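Local coordinates for glutaredoxin 2 (Salmonella enterica subsp. enterica serovar Typhimurium, PDB 3IR4), which binds glutathione between a thioredoxin-like and an all-helical domain and probably catalyses glutathione-dependent thiol-disulfide exchange, at residues 66-70 against 173-177; 103-108 against 184-188; 161-167 against 199-204. One frame throughout, in Å; residues are numbered along the deposited sequence. Where two conformers were deposited one is given.

Contact 1 (66-70 against 173-177). With SO4 (sulfate ion), chain F.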
HETATM    1  N   MSE A  66      -8.253  -2.788  -7.417  1.00  5.08           N
HETATM    2  CA  MSE A  66      -7.832  -3.167  -8.778  1.00  5.00           C
HETATM    3  C   MSE A  66      -8.802  -2.643  -9.829  1.00  5.33           C
HETATM    4  O   MSE A  66      -8.395  -2.385 -10.963  1.00  5.60           O
HETATM    5  CB  MSE A  66      -7.609  -4.662  -8.882  1.00  5.95           C
HETATM    6  CG  MSE A  66      -6.502  -5.204  -7.998  1.00  6.78           C
HETATM    7 SE   MSE A  66      -4.820  -4.227  -8.068  1.00  9.22          SE
HETATM    8  CE  MSE A  66      -4.407  -4.483  -9.922  1.00  8.39           C
ATOM      9  N   ASP A  67     -10.086  -2.519  -9.480  1.00  4.87           N
ATOM     10  CA  ASP A  67     -11.036  -1.910 -10.408  1.00  5.31           C
ATOM     11  C   ASP A  67     -10.697  -0.440 -10.626  1.00  4.56           C
ATOM     12  O   ASP A  67     -10.803   0.052 -11.741  1.00  5.03           O
ATOM     13  CB  ASP A  67     -12.465  -2.075  -9.941  1.00  5.42           C
ATOM     14  CG  ASP A  67     -12.924  -3.518  -9.960  1.00  8.77           C
ATOM     15  OD1 ASP A  67     -12.233  -4.401 -10.526  1.00 12.18           O
ATOM     16  OD2 ASP A  67     -13.973  -3.810  -9.375  1.00 10.60           O
ATOM     17  N   ILE A  68     -10.318   0.264  -9.568  1.00  4.40           N
ATOM     18  CA  ILE A  68      -9.888   1.641  -9.676  1.00  3.72           C
ATOM     19  C   ILE A  68      -8.632   1.705 -10.553  1.00  4.34           C
ATOM     20  O   ILE A  68      -8.531   2.544 -11.430  1.00  4.60           O
ATOM     21  CB  ILE A  68      -9.632   2.235  -8.279  1.00  4.07           C
ATOM     22  CG1 ILE A  68     -10.928   2.288  -7.478  1.00  4.66           C
ATOM     23  CG2 ILE A  68      -8.963   3.602  -8.375  1.00  5.27           C
ATOM     24  CD1 ILE A  68     -10.712   2.569  -6.009  1.00  6.77           C
ATOM     25  N   VAL A  69      -7.643   0.863 -10.271  1.00  4.22           N
ATOM     26  CA  VAL A  69      -6.402   0.837 -11.026  1.00  4.69           C
ATOM     27  C   VAL A  69      -6.687   0.736 -12.519  1.00  4.09           C
ATOM     28  O   VAL A  69      -6.178   1.503 -13.308  1.00  4.67           O
ATOM     29  CB  VAL A  69      -5.488  -0.316 -10.537  1.00  4.60           C
ATOM     30  CG1 VAL A  69      -4.365  -0.624 -11.541  1.00  5.95           C
ATOM     31  CG2 VAL A  69      -4.894   0.020  -9.144  1.00  5.90           C
ATOM     32  N   HIS A  70      -7.480  -0.260 -12.890  1.00  4.14           N
ATOM     33  CA  HIS A  70      -7.744  -0.465 -14.323  1.00  5.01           C
ATOM     34  C   HIS A  70      -8.599   0.630 -14.948  1.00  4.53           C
ATOM     35  O   HIS A  70      -8.333   1.038 -16.066  1.00  4.62           O
ATOM     36  CB  HIS A  70      -8.304  -1.833 -14.572  1.00  5.71           C
ATOM     37  CG  HIS A  70      -7.308  -2.919 -14.336  1.00  5.72           C
ATOM     38  ND1 HIS A  70      -7.477  -3.889 -13.376  1.00  9.37           N
ATOM     39  CD2 HIS A  70      -6.114  -3.182 -14.933  1.00  6.01           C
ATOM     40  CE1 HIS A  70      -6.435  -4.702 -13.395  1.00  7.82           C
ATOM     41  NE2 HIS A  70      -5.588  -4.290 -14.327  1.00  8.03           N
ATOM     42  N   GLU A 173       0.553  -5.643 -13.206  1.00  4.21           N
ATOM     43  CA  GLU A 173      -0.146  -5.662 -11.939  1.00  4.24           C
ATOM     44  C   GLU A 173       0.762  -6.183 -10.820  1.00  3.66           C
ATOM     45  O   GLU A 173       0.480  -5.916  -9.645  1.00  4.00           O
ATOM     46  CB  GLU A 173      -1.437  -6.467 -12.024  1.00  4.47           C
ATOM     47  CG  GLU A 173      -2.547  -5.811 -12.861  1.00  5.57           C
ATOM     48  CD  GLU A 173      -2.383  -5.971 -14.376  1.00  6.33           C
ATOM     49  OE1 GLU A 173      -1.442  -6.676 -14.837  1.00  6.07           O
ATOM     50  OE2 GLU A 173      -3.240  -5.412 -15.090  1.00  7.45           O
ATOM     51  N   ASP A 174       1.844  -6.910 -11.129  1.00  4.01           N
ATOM     52  CA  ASP A 174       2.782  -7.283 -10.066  1.00  4.14           C
ATOM     53  C   ASP A 174       3.385  -6.063  -9.399  1.00  3.86           C
ATOM     54  O   ASP A 174       3.642  -6.082  -8.200  1.00  4.34           O
ATOM     55  CB  ASP A 174       3.887  -8.209 -10.572  1.00  4.30           C
ATOM     56  CG  ASP A 174       3.404  -9.630 -10.876  1.00  5.42           C
ATOM     57  OD1 ASP A 174       2.293 -10.011 -10.450  1.00  6.41           O
ATOM     58  OD2 ASP A 174       4.204 -10.371 -11.507  1.00  6.04           O
ATOM     59  N   ASP A 175       3.626  -4.992 -10.145  1.00  3.30           N
ATOM     60  CA  ASP A 175       4.119  -3.739  -9.565  1.00  4.01           C
ATOM     61  C   ASP A 175       3.093  -3.127  -8.620  1.00  3.48           C
ATOM     62  O   ASP A 175       3.421  -2.583  -7.564  1.00  4.24           O
ATOM     63  CB  ASP A 175       4.481  -2.736 -10.655  1.00  3.86           C
ATOM     64  CG  ASP A 175       5.616  -3.220 -11.501  1.00  3.22           C
ATOM     65  OD1 ASP A 175       6.743  -3.253 -10.964  1.00  4.47           O
ATOM     66  OD2 ASP A 175       5.401  -3.602 -12.666  1.00  4.68           O
ATOM     67  N   ILE A 176       1.827  -3.192  -9.040  1.00  3.87           N
ATOM     68  CA  ILE A 176       0.729  -2.668  -8.252  1.00  3.83           C
ATOM     69  C   ILE A 176       0.661  -3.403  -6.907  1.00  4.06           C
ATOM     70  O   ILE A 176       0.438  -2.799  -5.867  1.00  4.68           O
ATOM     71  CB  ILE A 176      -0.605  -2.767  -9.010  1.00  4.79           C
ATOM     72  CG1 ILE A 176      -0.543  -1.989 -10.344  1.00  5.28           C
ATOM     73  CG2 ILE A 176      -1.732  -2.296  -8.125  1.00  6.23           C
ATOM     74  CD1 ILE A 176      -0.353  -0.480 -10.223  1.00  7.90           C
ATOM     75  N   HIS A 177       0.856  -4.712  -6.907  1.00  4.48           N
ATOM     76  CA  HIS A 177       0.815  -5.478  -5.657  1.00  4.77           C
ATOM     77  C   HIS A 177       2.106  -5.380  -4.849  1.00  4.32           C
ATOM     78  O   HIS A 177       2.063  -5.440  -3.614  1.00  5.61           O
ATOM     79  CB  HIS A 177       0.453  -6.939  -5.927  1.00  4.90           C
ATOM     80  CG  HIS A 177      -0.924  -7.118  -6.437  1.00  5.77           C
ATOM     81  ND1 HIS A 177      -2.038  -6.702  -5.745  1.00  6.68           N
ATOM     82  CD2 HIS A 177      -1.365  -7.624  -7.610  1.00  7.09           C
ATOM     83  CE1 HIS A 177      -3.110  -6.986  -6.461  1.00  8.39           C
ATOM     84  NE2 HIS A 177      -2.727  -7.543  -7.596  1.00  6.67           N
TER
HETATM   85  S   SO4 F 220      -5.049  -9.872  -9.424  0.60 10.50           S
HETATM   86  O1  SO4 F 220      -5.092 -10.289 -10.846  0.60 10.97           O
HETATM   87  O2  SO4 F 220      -3.944 -10.643  -8.820  0.60  9.90           O
HETATM   88  O3  SO4 F 220      -4.779  -8.433  -9.407  0.60 11.55           O
HETATM   89  O4  SO4 F 220      -6.310 -10.253  -8.804  0.60 14.13           O
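H70 and E173 meet at about a right angle. H70 NE2 donates to E173 OE2 at 2.7 Å, almost straight at 174°. The oxygen lies in the ring plane and accepts on its anti lone pair, turned from OE1, while ring and carboxylate planes stand 44° apart. So close a carboxylate would tend to favour a positive charge on the imidazole. Beside this pair, the selenomethionine M66 bends at chi2 (-48°), bringing SE over to the other helix, and again at chi3, turning CE back onto E173 CG at 3.7 Å. M66 and I176 run alongside each other, pointing opposite ways, with M66 SE 3.6 Å from I176 CG2; SE also approaches the H177 ring obliquely, 3.6 Å from CE1. V69 and I176 instead come tip to tip, CG2 to CG2, at 4.0 Å. The H177 ring points NE2 in its own plane at sulfate O3, a 2.9 Å hydrogen bond; R85 also holds this sulfate, probably a crystallisation additive, and K17 bonds H177 ND1. Helix 65-74 of the thioredoxin-like domain faces the start of helix 173-185 of the C-terminal domain; the short axes come no closer than 12.0 Å, and helix 13-25 packs against V69 and I176.

Contact 2 (103-108 against 184-188)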
ATOM      1  N   LEU A 103       4.868  -7.248  11.797  1.00  4.15           N
ATOM      2  CA  LEU A 103       5.720  -6.070  11.799  1.00  4.46           C
ATOM      3  C   LEU A 103       4.890  -4.791  11.597  1.00  4.11           C
ATOM      4  O   LEU A 103       5.131  -3.768  12.245  1.00  4.53           O
ATOM      5  CB  LEU A 103       6.776  -6.163  10.688  1.00  4.94           C
ATOM      6  CG  LEU A 103       7.914  -7.147  10.899  1.00  5.36           C
ATOM      7  CD1 LEU A 103       8.702  -7.278   9.623  1.00  7.43           C
ATOM      8  CD2 LEU A 103       8.825  -6.672  12.083  1.00  6.81           C
ATOM      9  N   LEU A 104       3.985  -4.816  10.643  1.00  3.89           N
ATOM     10  CA  LEU A 104       3.336  -3.571  10.218  1.00  3.96           C
ATOM     11  C   LEU A 104       2.259  -3.030  11.138  1.00  3.67           C
ATOM     12  O   LEU A 104       2.265  -1.853  11.445  1.00  4.56           O
ATOM     13  CB  LEU A 104       2.783  -3.691   8.778  1.00  4.16           C
ATOM     14  CG  LEU A 104       3.820  -3.975   7.697  1.00  5.55           C
ATOM     15  CD1 LEU A 104       3.109  -4.204   6.343  1.00  6.89           C
ATOM     16  CD2 LEU A 104       4.832  -2.869   7.596  1.00  6.36           C
ATOM     17  N   LEU A 105       1.317  -3.860  11.552  1.00  4.51           N
ATOM     18  CA  LEU A 105       0.171  -3.337  12.295  1.00  4.34           C
ATOM     19  C   LEU A 105       0.558  -2.633  13.593  1.00  4.25           C
ATOM     20  O   LEU A 105       0.039  -1.551  13.867  1.00  4.39           O
ATOM     21  CB  LEU A 105      -0.889  -4.424  12.518  1.00  4.93           C
ATOM     22  CG  LEU A 105      -1.476  -5.088  11.251  1.00  5.71           C
ATOM     23  CD1 LEU A 105      -2.458  -6.146  11.661  1.00  6.93           C
ATOM     24  CD2 LEU A 105      -2.107  -4.084  10.298  1.00  8.02           C
ATOM     25  N   PRO A 106       1.481  -3.212  14.390  1.00  3.81           N
ATOM     26  CA  PRO A 106       1.825  -2.513  15.612  1.00  4.22           C
ATOM     27  C   PRO A 106       2.481  -1.174  15.356  1.00  3.68           C
ATOM     28  O   PRO A 106       2.362  -0.267  16.172  1.00  4.83           O
ATOM     29  CB  PRO A 106       2.795  -3.488  16.310  1.00  4.79           C
ATOM     30  CG  PRO A 106       2.481  -4.814  15.771  1.00  6.22           C
ATOM     31  CD  PRO A 106       2.122  -4.542  14.333  1.00  4.48           C
ATOM     32  N   ARG A 107       3.231  -1.077  14.256  1.00  3.57           N
ATOM     33  CA  ARG A 107       3.890   0.153  13.885  1.00  3.40           C
ATOM     34  C   ARG A 107       2.914   1.174  13.309  1.00  3.83           C
ATOM     35  O   ARG A 107       2.976   2.365  13.649  1.00  4.44           O
ATOM     36  CB  ARG A 107       5.085  -0.135  12.968  1.00  3.50           C
ATOM     37  CG  ARG A 107       6.214  -0.816  13.720  1.00  3.56           C
ATOM     38  CD  ARG A 107       7.306  -1.288  12.796  1.00  4.53           C
ATOM     39  NE  ARG A 107       8.476  -1.851  13.498  1.00  4.62           N
ATOM     40  CZ  ARG A 107       8.477  -3.029  14.110  1.00  4.71           C
ATOM     41  NH1 ARG A 107       7.432  -3.833  14.040  1.00  4.98           N
ATOM     42  NH2 ARG A 107       9.543  -3.411  14.802  1.00  5.36           N
ATOM     43  N   PHE A 108       1.982   0.730  12.471  1.00  3.92           N
ATOM     44  CA  PHE A 108       0.937   1.627  12.006  1.00  4.59           C
ATOM     45  C   PHE A 108       0.232   2.284  13.208  1.00  4.46           C
ATOM     46  O   PHE A 108       0.007   3.492  13.222  1.00  4.64           O
ATOM     47  CB  PHE A 108      -0.137   0.875  11.188  1.00  4.94           C
ATOM     48  CG  PHE A 108       0.317   0.317   9.849  1.00  4.49           C
ATOM     49  CD1 PHE A 108       1.346   0.854   9.099  1.00  5.38           C
ATOM     50  CD2 PHE A 108      -0.414  -0.697   9.288  1.00  5.36           C
ATOM     51  CE1 PHE A 108       1.667   0.328   7.849  1.00  6.10           C
ATOM     52  CE2 PHE A 108      -0.096  -1.207   8.017  1.00  6.11           C
ATOM     53  CZ  PHE A 108       0.935  -0.693   7.331  1.00  5.60           C
ATOM     54  N   ASN A 184       5.154   0.083   2.764  0.60  3.47           N
ATOM     55  CA  ASN A 184       4.837  -0.006   4.166  0.60  4.11           C
ATOM     56  C   ASN A 184       6.004  -0.580   4.982  0.60  4.09           C
ATOM     57  O   ASN A 184       6.171  -0.244   6.151  0.60  4.18           O
ATOM     58  CB  ASN A 184       3.501  -0.702   4.332  0.60  4.78           C
ATOM     59  CG  ASN A 184       2.324   0.188   3.874  0.60  4.36           C
ATOM     60  OD1 ASN A 184       2.464   1.416   3.738  0.60  4.48           O
ATOM     61  ND2 ASN A 184       1.174  -0.426   3.645  0.60  4.67           N
ATOM     62  N   LEU A 185       6.848  -1.406   4.355  1.00  3.47           N
ATOM     63  CA  LEU A 185       8.024  -1.935   5.033  1.00  4.28           C
ATOM     64  C   LEU A 185       9.039  -0.861   5.397  1.00  4.05           C
ATOM     65  O   LEU A 185       9.835  -1.054   6.312  1.00  4.29           O
ATOM     66  CB  LEU A 185       8.671  -3.064   4.254  1.00  4.87           C
ATOM     67  CG  LEU A 185       7.983  -4.413   4.344  1.00  5.74           C
ATOM     68  CD1 LEU A 185       8.573  -5.389   3.320  1.00  7.84           C
ATOM     69  CD2 LEU A 185       8.075  -4.998   5.747  1.00  6.79           C
ATOM     70  N   THR A 186       9.007   0.290   4.740  1.00  3.87           N
ATOM     71  CA  THR A 186       9.911   1.375   5.101  1.00  4.17           C
ATOM     72  C   THR A 186       9.595   1.962   6.484  1.00  3.91           C
ATOM     73  O   THR A 186      10.391   2.718   7.027  1.00  4.84           O
ATOM     74  CB  THR A 186      10.023   2.482   4.046  1.00  4.24           C
ATOM     75  OG1 THR A 186       8.780   3.174   3.903  1.00  4.28           O
ATOM     76  CG2 THR A 186      10.495   1.948   2.724  1.00  5.78           C
ATOM     77  N   LEU A 187       8.432   1.616   7.053  1.00  3.74           N
ATOM     78  CA  LEU A 187       8.112   2.031   8.417  1.00  4.10           C
ATOM     79  C   LEU A 187       8.887   1.190   9.448  1.00  4.41           C
ATOM     80  O   LEU A 187       8.923   1.540  10.629  1.00  4.66           O
ATOM     81  CB  LEU A 187       6.617   1.886   8.671  1.00  4.31           C
ATOM     82  CG  LEU A 187       6.043   2.520   9.947  1.00  4.85           C
ATOM     83  CD1 LEU A 187       6.226   4.005   9.908  1.00  7.10           C
ATOM     84  CD2 LEU A 187       4.571   2.148  10.058  1.00  5.88           C
ATOM     85  N   VAL A 188       9.444   0.067   9.023  1.00  4.27           N
ATOM     86  CA  VAL A 188      10.118  -0.854   9.924  1.00  4.02           C
ATOM     87  C   VAL A 188      11.617  -0.564   9.985  1.00  4.57           C
ATOM     88  O   VAL A 188      12.379  -0.963   9.103  1.00  5.23           O
ATOM     89  CB  VAL A 188       9.904  -2.339   9.493  1.00  4.72           C
ATOM     90  CG1 VAL A 188      10.502  -3.274  10.518  1.00  5.90           C
ATOM     91  CG2 VAL A 188       8.413  -2.623   9.291  1.00  5.36           C
TER
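R107 crosses V188 at about a right angle and touches L187 and V188 of the type I turn 185-188 from CB to its guanidinium. Its CB sits 3.7 Å from L187 CD2. From CG to NE the chain is extended, which takes CD past V188 CG2 at 3.9 Å and brings NE 3.9 Å from V188 CG1. That methyl lies over one face of the guanidinium, toward its rim. At the tip, NH1 turns back to L103 O at 2.9 Å and 156°, in the carbonyl plane and on a lone pair; NE bonds I218 O and NH2 bonds S143 OG. L187 CD2 also reaches F108 CD1 at 3.6 Å, oblique to the ring, and N184 ND2 meets F108 CZ at 3.7 Å, again obliquely, its amide plane 82° from the ring. L104 pushes CD2 against N184 O at 3.3 Å, and against V188 CG2 at 4.0 Å. No hydrogen bond crosses between the segments, so aliphatic and aromatic surfaces carry the contact. R107 carries the one full charge here, buried, with all three guanidinium nitrogens hydrogen-bonded; the partner of NE is an oxygen of the chain's C-terminal carboxylate, which would probably help to balance that charge.

Contact 3 (161-167 against 199-204); sequences IVQPNAV and DYRDNM
D199 meets the loop mainly through its backbone: its O lies 3.7 Å from P164 CB, and the proline ring rides over this turn of helix 195-208. Y200 fills the largest part of the contact. With CG anti to the backbone N (chi1 174°), the ring swings off the helix and turns its CD2-CE2 side into the curve of 161-167. There CD2 is 3.9 Å from I161 CG2 and 3.4 Å from P164 O, while Q163 O sits in the ring plane at the edge. The hydroxyl end is held by D175, whose OD1 also takes the backbone N-H of V167, so one carboxylate of helix 173-185 ties ring and loop together. The curve round Y200 is built on a type I beta turn, Q163 to A166, flanked by I161 and V167, in the loop between helices 143-160 and 173-185 of the GST-like C-terminal domain. A side-chain bond braces the turn: Q163 NE2 to N165 OD1 at 2.9 Å, with the acceptor in the amide plane of Q163. R201 points away from the loop and grips D202 side-on, NE and NH2 both bonding OD1 from the same face of the carboxylate, and makes a cation-pi contact with W193. N203 turns back to the loop. Its ND2 donates to P164 O at 3.0 Å in a bent bond (144°) that arrives 57° out of the carbonyl plane, off the lone pairs; the same amide nitrogen bonds Q207 OE1. M204, a selenomethionine, is folded at chi2 and chi3. Its CG lies 3.6 Å above the centre of the Y200 ring, and its SE comes 3.9 Å from N165 CA, with F179 of helix 173-185 packing against the same side chain.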
ATOM      1  N   ILE A 161      13.644  -8.931  -9.336  1.00  7.18           N
ATOM      2  CA  ILE A 161      13.283  -7.621  -9.859  1.00  6.53           C
ATOM      3  C   ILE A 161      14.102  -7.339 -11.111  1.00  5.89           C
ATOM      4  O   ILE A 161      15.311  -7.180 -11.049  1.00  6.77           O
ATOM      5  CB  ILE A 161      13.485  -6.516  -8.822  1.00  5.84           C
ATOM      6  CG1 ILE A 161      12.602  -6.761  -7.592  1.00  7.18           C
ATOM      7  CG2 ILE A 161      13.191  -5.141  -9.418  1.00  7.18           C
ATOM      8  CD1 ILE A 161      12.933  -5.813  -6.432  1.00  8.42           C
ATOM      9  N   VAL A 162      13.416  -7.215 -12.244  1.00  5.40           N
ATOM     10  CA  VAL A 162      14.124  -7.033 -13.496  1.00  6.16           C
ATOM     11  C   VAL A 162      14.753  -5.633 -13.574  1.00  5.83           C
ATOM     12  O   VAL A 162      15.914  -5.521 -13.975  1.00  7.14           O
ATOM     13  CB  VAL A 162      13.194  -7.298 -14.699  1.00  6.59           C
ATOM     14  CG1 VAL A 162      13.809  -6.834 -16.023  1.00  7.85           C
ATOM     15  CG2 VAL A 162      12.806  -8.785 -14.758  1.00  7.25           C
ATOM     16  N   GLN A 163      14.020  -4.586 -13.196  1.00  5.00           N
ATOM     17  CA  GLN A 163      14.540  -3.238 -13.279  1.00  4.80           C
ATOM     18  C   GLN A 163      13.751  -2.345 -12.322  1.00  4.47           C
ATOM     19  O   GLN A 163      12.666  -2.716 -11.886  1.00  4.81           O
ATOM     20  CB  GLN A 163      14.495  -2.732 -14.741  1.00  5.20           C
ATOM     21  CG  GLN A 163      13.123  -2.668 -15.359  1.00  6.37           C
ATOM     22  CD  GLN A 163      13.228  -2.521 -16.866  1.00  6.70           C
ATOM     23  OE1 GLN A 163      13.620  -3.473 -17.557  1.00  8.52           O
ATOM     24  NE2 GLN A 163      12.942  -1.342 -17.370  1.00  6.82           N
ATOM     25  N   PRO A 164      14.270  -1.136 -12.020  1.00  4.53           N
ATOM     26  CA  PRO A 164      13.650  -0.344 -10.959  1.00  5.07           C
ATOM     27  C   PRO A 164      12.279   0.217 -11.255  1.00  4.49           C
ATOM     28  O   PRO A 164      11.614   0.691 -10.336  1.00  5.31           O
ATOM     29  CB  PRO A 164      14.622   0.825 -10.769  1.00  7.00           C
ATOM     30  CG  PRO A 164      15.866   0.407 -11.387  1.00  7.68           C
ATOM     31  CD  PRO A 164      15.590  -0.617 -12.385  1.00  5.33           C
ATOM     32  N   ASN A 165      11.892   0.236 -12.526  1.00  4.75           N
ATOM     33  CA  ASN A 165      10.623   0.799 -12.961  1.00  5.02           C
ATOM     34  C   ASN A 165       9.635  -0.255 -13.424  1.00  4.37           C
ATOM     35  O   ASN A 165       8.568   0.089 -13.944  1.00  6.32           O
ATOM     36  CB  ASN A 165      10.801   1.910 -14.013  1.00  5.54           C
ATOM     37  CG  ASN A 165      11.454   1.423 -15.276  1.00  5.86           C
ATOM     38  OD1 ASN A 165      12.177   0.436 -15.272  1.00  7.53           O
ATOM     39  ND2 ASN A 165      11.278   2.165 -16.360  1.00  7.90           N
ATOM     40  N   ALA A 166       9.952  -1.531 -13.228  1.00  4.37           N
ATOM     41  CA  ALA A 166       9.051  -2.630 -13.607  1.00  4.90           C
ATOM     42  C   ALA A 166       9.609  -3.943 -13.112  1.00  4.61           C
ATOM     43  O   ALA A 166      10.638  -4.410 -13.592  1.00  4.84           O
ATOM     44  CB  ALA A 166       8.848  -2.700 -15.114  1.00  6.90           C
ATOM     45  N   VAL A 167       8.908  -4.570 -12.182  1.00  4.42           N
ATOM     46  CA  VAL A 167       9.422  -5.806 -11.582  1.00  5.08           C
ATOM     47  C   VAL A 167       9.678  -6.909 -12.602  1.00  4.93           C
ATOM     48  O   VAL A 167      10.626  -7.678 -12.462  1.00  5.82           O
ATOM     49  CB  VAL A 167       8.547  -6.275 -10.378  1.00  5.99           C
ATOM     50  CG1 VAL A 167       7.143  -6.611 -10.806  1.00  5.97           C
ATOM     51  CG2 VAL A 167       9.195  -7.441  -9.657  1.00  8.19           C
ATOM     52  N   ASP A 199      16.487   0.065  -4.962  1.00  4.21           N
ATOM     53  CA  ASP A 199      16.374   0.895  -6.171  1.00  4.27           C
ATOM     54  C   ASP A 199      14.963   0.928  -6.737  1.00  3.96           C
ATOM     55  O   ASP A 199      14.498   1.946  -7.210  1.00  4.57           O
ATOM     56  CB  ASP A 199      17.318   0.397  -7.254  1.00  5.01           C
ATOM     57  CG  ASP A 199      18.762   0.670  -6.983  1.00  6.98           C
ATOM     58  OD1 ASP A 199      19.093   1.434  -6.060  1.00  9.25           O
ATOM     59  OD2 ASP A 199      19.591   0.163  -7.777  1.00  9.19           O
ATOM     60  N   TYR A 200      14.317  -0.225  -6.713  1.00  3.61           N
ATOM     61  CA  TYR A 200      12.922  -0.335  -7.188  1.00  4.20           C
ATOM     62  C   TYR A 200      12.016   0.477  -6.252  1.00  4.13           C
ATOM     63  O   TYR A 200      11.182   1.269  -6.699  1.00  4.43           O
ATOM     64  CB  TYR A 200      12.531  -1.822  -7.219  1.00  4.16           C
ATOM     65  CG  TYR A 200      11.082  -2.067  -7.540  1.00  4.24           C
ATOM     66  CD1 TYR A 200      10.113  -2.119  -6.538  1.00  4.94           C
ATOM     67  CD2 TYR A 200      10.668  -2.193  -8.849  1.00  4.33           C
ATOM     68  CE1 TYR A 200       8.804  -2.343  -6.836  1.00  5.43           C
ATOM     69  CE2 TYR A 200       9.342  -2.415  -9.152  1.00  4.03           C
ATOM     70  CZ  TYR A 200       8.408  -2.460  -8.155  1.00  4.76           C
ATOM     71  OH  TYR A 200       7.076  -2.670  -8.409  1.00  5.38           O
ATOM     72  N   ARG A 201      12.143   0.262  -4.954  1.00  4.14           N
ATOM     73  CA  ARG A 201      11.374   0.994  -3.966  1.00  4.60           C
ATOM     74  C   ARG A 201      11.516   2.497  -4.165  1.00  4.24           C
ATOM     75  O   ARG A 201      10.535   3.227  -4.201  1.00  4.72           O
ATOM     76  CB  ARG A 201      11.906   0.611  -2.596  1.00  5.52           C
ATOM     77  CG  ARG A 201      11.377   1.383  -1.389  1.00  7.03           C
ATOM     78  CD  ARG A 201      12.313   1.248  -0.212  1.00  7.75           C
ATOM     79  NE  ARG A 201      13.548   1.975  -0.443  1.00  7.54           N
ATOM     80  CZ  ARG A 201      14.704   1.701   0.156  1.00  7.48           C
ATOM     81  NH1 ARG A 201      14.788   0.728   1.044  1.00  9.47           N
ATOM     82  NH2 ARG A 201      15.775   2.414  -0.125  1.00  8.92           N
ATOM     83  N   ASP A 202      12.749   2.963  -4.299  1.00  4.07           N
ATOM     84  CA  ASP A 202      13.008   4.385  -4.415  1.00  5.00           C
ATOM     85  C   ASP A 202      12.475   4.958  -5.697  1.00  4.46           C
ATOM     86  O   ASP A 202      11.849   6.027  -5.715  1.00  4.93           O
ATOM     87  CB  ASP A 202      14.507   4.659  -4.297  1.00  5.49           C
ATOM     88  CG  ASP A 202      15.060   4.439  -2.903  1.00  6.14           C
ATOM     89  OD1 ASP A 202      14.288   4.315  -1.938  1.00  7.58           O
ATOM     90  OD2 ASP A 202      16.301   4.356  -2.792  1.00  8.55           O
ATOM     91  N   ASN A 203      12.701   4.266  -6.800  1.00  4.52           N
ATOM     92  CA  ASN A 203      12.228   4.761  -8.072  1.00  4.29           C
ATOM     93  C   ASN A 203      10.712   4.762  -8.154  1.00  4.32           C
ATOM     94  O   ASN A 203      10.096   5.717  -8.609  1.00  4.63           O
ATOM     95  CB  ASN A 203      12.786   3.953  -9.236  1.00  4.54           C
ATOM     96  CG  ASN A 203      12.118   4.361 -10.517  1.00  6.31           C
ATOM     97  OD1 ASN A 203      12.386   5.448 -11.027  1.00  6.66           O
ATOM     98  ND2 ASN A 203      11.150   3.566 -10.969  1.00  6.37           N
HETATM   99  N   MSE A 204      10.100   3.673  -7.705  1.00  3.81           N
HETATM  100  CA  MSE A 204       8.658   3.591  -7.776  1.00  3.96           C
HETATM  101  C   MSE A 204       7.991   4.641  -6.879  1.00  3.77           C
HETATM  102  O   MSE A 204       6.959   5.182  -7.268  1.00  4.68           O
HETATM  103  CB  MSE A 204       8.171   2.197  -7.432  1.00  4.36           C
HETATM  104  CG  MSE A 204       8.545   1.170  -8.459  1.00  6.07           C
HETATM  105 SE   MSE A 204       7.933   1.454 -10.252  1.00 10.34          SE
HETATM  106  CE  MSE A 204       6.199   1.706  -9.872  1.00  6.92           C
TER

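Helix 173-185 gives its first turn to contact 1 and its far end, running into a turn, to contact 2; their centres are about 22 Å apart on opposite sides of the chain's centre. The centre of contact 3 is about 16 Å from that of contact 1 and about 21 Å from that of contact 2, yet its atoms touch both, through D175 and through T186 CG2, 3.5 Å from R201 CD. The segments interleave: 66-70, 103-108, 161-167, 173-177, 184-188, 199-204. Contact 1 joins the thioredoxin-like domain to the helical one; contacts 2 and 3 pack the helical domain itself. Glutathione sits between the domains, about 6 Å from the M66 side chain and about 7 Å from that of F108.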